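Local coordinates for protein transcriptional regulator, TetR family (Vibrio parahaemolyticus, PDB 3HE0) that probably binds DNA as a transcriptional regulator of the TetR family, through an N-terminal helix-turn-helix domain, at residues 14-19 and 35-40; 50-55 and 59-64. All coordinates share one frame; numbering follows the deposited sequence.

Interaction 1 of 2, residues 14-19 and 35-40; sequences DQILAA and QKLANE
Ile16 is the first residue of 14-19 to meet the other helix, and it does so at two points. Its CG2 methyl lies 4.0 Å from CD2 of Leu37. The two side chains cross at about a right angle. The backbone oxygen of Ile16 has the other Leu37 methyl beside it, with O and CD1 3.6 Å apart. CG of Leu37 is anti to its backbone N (chi1 180°). This extends the fork toward helix 13-27, although the CB of Leu37 lies to the side of that direction.

Leu17 faces the other way, onto Leu58 and Val62 of helix 55-74.

One turn on from Ile16, the CB of Ala19 points toward helix 34-41. It packs 3.8 Å from Leu37 CD1. The same methyl sits 4.0 Å from Glu40 C. Its small size is consistent with the close backbones here, with Ala19 CA and Glu40 CA 5.9 Å apart. The Glu40 carboxylate turns off from the contact.

The axes of the two segments approach to 9.1 Å, with 117° between their N-to-C directions. Gln15 NE2 makes a hydrogen bond to Ala41 O. Leu37 also touches Ala20, Ile48 and Leu58, which places it in the shared interior of the domain. This is the packing of the first helix of a TetR-type DNA-binding domain against the first helix of its predicted helix-turn-helix motif.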
loop_
_atom_site.group_PDB
_atom_site.type_symbol
_atom_site.label_atom_id
_atom_site.label_comp_id
_atom_site.label_asym_id
_atom_site.label_seq_id
_atom_site.Cartn_x
_atom_site.Cartn_y
_atom_site.Cartn_z
ATOM N N ASP A 14 -17.450 21.640 -1.821
ATOM C CA ASP A 14 -17.552 20.242 -1.402
ATOM C C ASP A 14 -18.193 19.358 -2.474
ATOM O O ASP A 14 -17.712 18.275 -2.744
ATOM C CB ASP A 14 -18.400 20.133 -0.126
ATOM C CG ASP A 14 -17.741 20.777 1.085
ATOM O OD1 ASP A 14 -16.510 20.626 1.286
ATOM O OD2 ASP A 14 -18.479 21.414 1.858
ATOM N N GLN A 15 -19.270 19.843 -3.081
ATOM C CA GLN A 15 -19.919 19.130 -4.175
ATOM C C GLN A 15 -18.925 18.818 -5.312
ATOM O O GLN A 15 -18.863 17.698 -5.841
ATOM C CB GLN A 15 -21.091 19.961 -4.688
ATOM C CG GLN A 15 -21.913 19.300 -5.755
ATOM C CD GLN A 15 -23.125 20.145 -6.132
ATOM O OE1 GLN A 15 -23.928 20.501 -5.274
ATOM N NE2 GLN A 15 -23.268 20.446 -7.416
ATOM N N ILE A 16 -18.112 19.806 -5.642
ATOM C CA ILE A 16 -17.133 19.656 -6.701
ATOM C C ILE A 16 -16.050 18.684 -6.271
ATOM O O ILE A 16 -15.580 17.880 -7.092
ATOM C CB ILE A 16 -16.474 21.047 -7.094
ATOM C CG1 ILE A 16 -17.520 21.982 -7.700
ATOM C CG2 ILE A 16 -15.308 20.835 -8.054
ATOM C CD1 ILE A 16 -17.098 23.532 -7.741
ATOM N N LEU A 17 -15.618 18.799 -5.014
ATOM C CA LEU A 17 -14.607 17.882 -4.484
ATOM C C LEU A 17 -15.136 16.454 -4.439
ATOM O O LEU A 17 -14.413 15.517 -4.751
ATOM C CB LEU A 17 -14.128 18.291 -3.089
ATOM C CG LEU A 17 -13.091 19.407 -3.026
ATOM C CD1 LEU A 17 -12.709 19.641 -1.594
ATOM C CD2 LEU A 17 -11.846 19.149 -3.884
ATOM N N ALA A 18 -16.401 16.319 -4.069
ATOM C CA ALA A 18 -17.067 15.014 -4.052
ATOM C C ALA A 18 -17.105 14.420 -5.458
ATOM O O ALA A 18 -16.695 13.295 -5.639
ATOM C CB ALA A 18 -18.466 15.124 -3.492
ATOM N N ALA A 19 -17.538 15.198 -6.454
ATOM C CA ALA A 19 -17.545 14.713 -7.856
ATOM C C ALA A 19 -16.134 14.335 -8.288
ATOM O O ALA A 19 -15.912 13.267 -8.869
ATOM C CB ALA A 19 -18.114 15.761 -8.798
ATOM N N GLN A 35 -14.378 19.195 -17.719
ATOM C CA GLN A 35 -15.721 19.150 -18.313
ATOM C C GLN A 35 -16.613 18.081 -17.679
ATOM O O GLN A 35 -17.754 18.354 -17.293
ATOM C CB GLN A 35 -15.634 18.918 -19.828
ATOM C CG GLN A 35 -16.894 19.317 -20.595
ATOM C CD GLN A 35 -17.188 20.808 -20.506
ATOM O OE1 GLN A 35 -18.185 21.205 -19.911
ATOM N NE2 GLN A 35 -16.315 21.640 -21.084
ATOM N N LYS A 36 -16.096 16.864 -17.580
ATOM C CA LYS A 36 -16.867 15.767 -16.984
ATOM C C LYS A 36 -17.077 16.080 -15.509
ATOM O O LYS A 36 -18.132 15.772 -14.958
ATOM C CB LYS A 36 -16.170 14.411 -17.163
ATOM C CG LYS A 36 -17.120 13.242 -17.575
ATOM C CD LYS A 36 -17.291 12.143 -16.510
ATOM C CE LYS A 36 -18.128 10.952 -17.060
ATOM N NZ LYS A 36 -18.370 9.818 -16.090
ATOM N N LEU A 37 -16.080 16.718 -14.889
ATOM C CA LEU A 37 -16.189 17.128 -13.498
ATOM C C LEU A 37 -17.407 18.006 -13.368
ATOM O O LEU A 37 -18.258 17.761 -12.526
ATOM C CB LEU A 37 -14.924 17.853 -13.018
ATOM C CG LEU A 37 -14.924 18.335 -11.559
ATOM C CD1 LEU A 37 -15.049 17.183 -10.566
ATOM C CD2 LEU A 37 -13.680 19.103 -11.276
ATOM N N ALA A 38 -17.507 19.012 -14.229
ATOM C CA ALA A 38 -18.595 19.972 -14.126
ATOM C C ALA A 38 -19.928 19.265 -14.367
ATOM O O ALA A 38 -20.903 19.513 -13.644
ATOM C CB ALA A 38 -18.390 21.146 -15.091
ATOM N N ASN A 39 -19.937 18.372 -15.360
ATOM C CA ASN A 39 -21.095 17.517 -15.662
ATOM C C ASN A 39 -21.514 16.666 -14.450
ATOM O O ASN A 39 -22.681 16.659 -14.068
ATOM C CB ASN A 39 -20.812 16.581 -16.860
ATOM C CG ASN A 39 -20.705 17.325 -18.199
ATOM O OD1 ASN A 39 -21.136 18.460 -18.334
ATOM N ND2 ASN A 39 -20.123 16.671 -19.192
ATOM N N GLU A 40 -20.556 15.972 -13.858
ATOM C CA GLU A 40 -20.815 15.121 -12.700
ATOM C C GLU A 40 -21.107 15.869 -11.410
ATOM O O GLU A 40 -21.821 15.358 -10.549
ATOM C CB GLU A 40 -19.641 14.176 -12.456
ATOM C CG GLU A 40 -19.592 12.984 -13.414
ATOM C CD GLU A 40 -20.912 12.218 -13.539
ATOM O OE1 GLU A 40 -21.032 11.103 -12.940
ATOM O OE2 GLU A 40 -21.826 12.721 -14.257
#

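Interaction 2 of 2, residues 50-55 and 59-64; sequences RYFSDK and LEEVRL
Glu61 meets the ring of Phe52 with the aliphatic part of its side chain. CB comes first, 3.9 Å from Phe52 CE1. CG follows, 3.8 Å from the same ring carbon and 4.0 Å from Phe52 CD1. It approaches the ring at its edge, in the ring plane. From CG the chain bends (chi2 -56°), and the carboxylate plane ends 31° from the ring plane. At the tip, OE1 forms a salt bridge with Arg13, near the start of helix 13-27. A bound sulfate ion, probably from the crystallisation liquor, lies about 4 Å from this side chain.

Residues 50-55 link the predicted helix-turn-helix motif to helix 55-74, which carries on toward the C-terminal domain in the TetR fold. Asp54 is the N-cap of that helix, and its OD1 accepts a bond from His57 N. The first turn closes with Leu59 N bonded to Lys55 O at 2.9 Å, with an N-H...O angle of 156°.

The Leu59 side chain rises beside the same carbonyl, with CG 3.3 Å from Lys55 O. Farther out, Lys55 CG and Leu59 CD1 are 4.3 Å apart. The Lys55 ammonium bonds Leu32 O, and Leu59 touches Leu32. One turn along from Leu59, Arg63 NH1 makes a salt bridge to Glu60 OE1 at 2.9 Å, on its anti side but out of the carboxylate plane, in a bent bond. Glu60 OE2 bonds Thr123 OG1.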
loop_
_atom_site.group_PDB
_atom_site.type_symbol
_atom_site.label_atom_id
_atom_site.label_comp_id
_atom_site.label_asym_id
_atom_site.label_seq_id
_atom_site.Cartn_x
_atom_site.Cartn_y
_atom_site.Cartn_z
ATOM N N ARG A 50 -14.339 29.378 -10.129
ATOM C CA ARG A 50 -14.585 30.281 -9.021
ATOM C C ARG A 50 -14.080 29.730 -7.703
ATOM O O ARG A 50 -14.091 30.446 -6.684
ATOM C CB ARG A 50 -16.060 30.575 -8.909
ATOM C CG ARG A 50 -16.613 31.191 -10.199
ATOM C CD ARG A 50 -17.727 32.123 -9.920
ATOM N NE ARG A 50 -18.916 31.366 -9.667
ATOM C CZ ARG A 50 -19.749 30.978 -10.615
ATOM N NH1 ARG A 50 -19.498 31.292 -11.887
ATOM N NH2 ARG A 50 -20.820 30.265 -10.283
ATOM N N TYR A 51 -13.647 28.477 -7.743
ATOM C CA TYR A 51 -13.171 27.760 -6.559
ATOM C C TYR A 51 -11.763 27.238 -6.719
ATOM O O TYR A 51 -11.067 27.209 -5.745
ATOM C CB TYR A 51 -14.086 26.582 -6.177
ATOM C CG TYR A 51 -15.430 27.022 -5.752
ATOM C CD1 TYR A 51 -15.689 27.394 -4.439
ATOM C CD2 TYR A 51 -16.455 27.115 -6.676
ATOM C CE1 TYR A 51 -16.977 27.836 -4.071
ATOM C CE2 TYR A 51 -17.687 27.568 -6.332
ATOM C CZ TYR A 51 -17.954 27.930 -5.036
ATOM O OH TYR A 51 -19.239 28.360 -4.751
ATOM N N PHE A 52 -11.355 26.816 -7.915
ATOM C CA PHE A 52 -10.018 26.247 -8.123
ATOM C C PHE A 52 -9.370 26.944 -9.290
ATOM O O PHE A 52 -10.031 27.155 -10.295
ATOM C CB PHE A 52 -10.144 24.746 -8.406
ATOM C CG PHE A 52 -10.885 24.024 -7.347
ATOM C CD1 PHE A 52 -10.246 23.682 -6.154
ATOM C CD2 PHE A 52 -12.227 23.771 -7.481
ATOM C CE1 PHE A 52 -10.937 23.038 -5.121
ATOM C CE2 PHE A 52 -12.932 23.140 -6.456
ATOM C CZ PHE A 52 -12.267 22.750 -5.278
ATOM N N SER A 53 -8.106 27.345 -9.181
ATOM C CA SER A 53 -7.481 28.085 -10.275
ATOM C C SER A 53 -7.261 27.224 -11.508
ATOM O O SER A 53 -7.419 27.701 -12.604
ATOM C CB SER A 53 -6.169 28.729 -9.845
ATOM O OG SER A 53 -5.438 27.880 -8.997
ATOM N N ASP A 54 -6.987 25.945 -11.334
ATOM C CA ASP A 54 -6.694 25.064 -12.443
ATOM C C ASP A 54 -6.722 23.608 -11.965
ATOM O O ASP A 54 -6.916 23.332 -10.758
ATOM C CB ASP A 54 -5.307 25.416 -13.016
ATOM C CG ASP A 54 -4.187 25.279 -11.990
ATOM O OD1 ASP A 54 -4.327 24.562 -11.006
ATOM O OD2 ASP A 54 -3.137 25.899 -12.161
ATOM N N LYS A 55 -6.518 22.680 -12.901
ATOM C CA LYS A 55 -6.645 21.252 -12.599
ATOM C C LYS A 55 -5.701 20.876 -11.490
ATOM O O LYS A 55 -6.074 20.161 -10.571
ATOM C CB LYS A 55 -6.360 20.404 -13.847
ATOM C CG LYS A 55 -6.642 18.887 -13.688
ATOM C CD LYS A 55 -6.771 18.192 -15.087
ATOM C CE LYS A 55 -5.704 17.105 -15.349
ATOM N NZ LYS A 55 -6.172 15.699 -14.983
ATOM N N LEU A 59 -6.408 19.121 -7.883
ATOM C CA LEU A 59 -5.846 17.819 -7.450
ATOM C C LEU A 59 -5.261 17.895 -6.040
ATOM O O LEU A 59 -5.484 17.001 -5.216
ATOM C CB LEU A 59 -4.818 17.264 -8.478
ATOM C CG LEU A 59 -5.439 17.002 -9.876
ATOM C CD1 LEU A 59 -4.495 16.429 -10.934
ATOM C CD2 LEU A 59 -6.655 16.096 -9.766
ATOM N N GLU A 60 -4.554 18.973 -5.738
ATOM C CA GLU A 60 -3.958 19.127 -4.411
ATOM C C GLU A 60 -5.020 19.194 -3.334
ATOM O O GLU A 60 -4.833 18.672 -2.225
ATOM C CB GLU A 60 -3.081 20.385 -4.354
ATOM C CG GLU A 60 -2.359 20.579 -3.022
ATOM C CD GLU A 60 -1.411 19.390 -2.647
ATOM O OE1 GLU A 60 -0.889 18.661 -3.551
ATOM O OE2 GLU A 60 -1.213 19.181 -1.420
ATOM N N GLU A 61 -6.129 19.852 -3.659
ATOM C CA GLU A 61 -7.213 20.017 -2.709
ATOM C C GLU A 61 -7.889 18.688 -2.539
ATOM O O GLU A 61 -8.371 18.382 -1.466
ATOM C CB GLU A 61 -8.247 21.049 -3.195
ATOM C CG GLU A 61 -7.728 22.460 -3.239
ATOM C CD GLU A 61 -7.192 22.873 -1.880
ATOM O OE1 GLU A 61 -7.931 22.693 -0.882
ATOM O OE2 GLU A 61 -6.015 23.314 -1.791
ATOM N N VAL A 62 -7.945 17.901 -3.595
ATOM C CA VAL A 62 -8.470 16.548 -3.473
ATOM C C VAL A 62 -7.600 15.726 -2.483
ATOM O O VAL A 62 -8.108 15.169 -1.516
ATOM C CB VAL A 62 -8.618 15.860 -4.868
ATOM C CG1 VAL A 62 -8.692 14.348 -4.737
ATOM C CG2 VAL A 62 -9.861 16.396 -5.587
ATOM N N ARG A 63 -6.289 15.709 -2.695
ATOM C CA ARG A 63 -5.398 14.950 -1.777
ATOM C C ARG A 63 -5.628 15.375 -0.345
ATOM O O ARG A 63 -5.738 14.524 0.545
ATOM C CB ARG A 63 -3.922 15.129 -2.112
ATOM C CG ARG A 63 -3.536 14.619 -3.494
ATOM C CD ARG A 63 -2.061 14.893 -3.808
ATOM N NE ARG A 63 -1.820 14.725 -5.244
ATOM C CZ ARG A 63 -1.686 15.717 -6.134
ATOM N NH1 ARG A 63 -1.704 17.011 -5.770
ATOM N NH2 ARG A 63 -1.510 15.408 -7.415
ATOM N N LEU A 64 -5.713 16.687 -0.109
ATOM C CA LEU A 64 -5.812 17.162 1.277
ATOM C C LEU A 64 -7.146 16.781 1.847
ATOM O O LEU A 64 -7.237 16.438 3.041
ATOM C CB LEU A 64 -5.604 18.679 1.403
ATOM C CG LEU A 64 -4.175 19.137 1.073
ATOM C CD1 LEU A 64 -4.027 20.663 1.073
ATOM C CD2 LEU A 64 -3.155 18.438 2.006
#

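Interactions 1 and 2 are neighbours in the same DNA-binding domain, with centres 11 Å apart. Helix 13-27 joins them directly. Ile16 CG2 packs 3.7 Å from Phe52 CE2, and Ile16 CD1 lies 3.8 Å from Tyr51 CD2. Leu17 CD2 fits between the two segments of interaction 2, 3.9 Å from Phe52 CZ and 3.8 Å from Val62 CG2. Along the chain the contacts follow in series. Interaction 1 holds the first helix of the predicted helix-turn-helix motif, and interaction 2 covers the exit from that motif into helix 55-74. Together they join both ends of the probable DNA-reading unit to one hydrophobic interior.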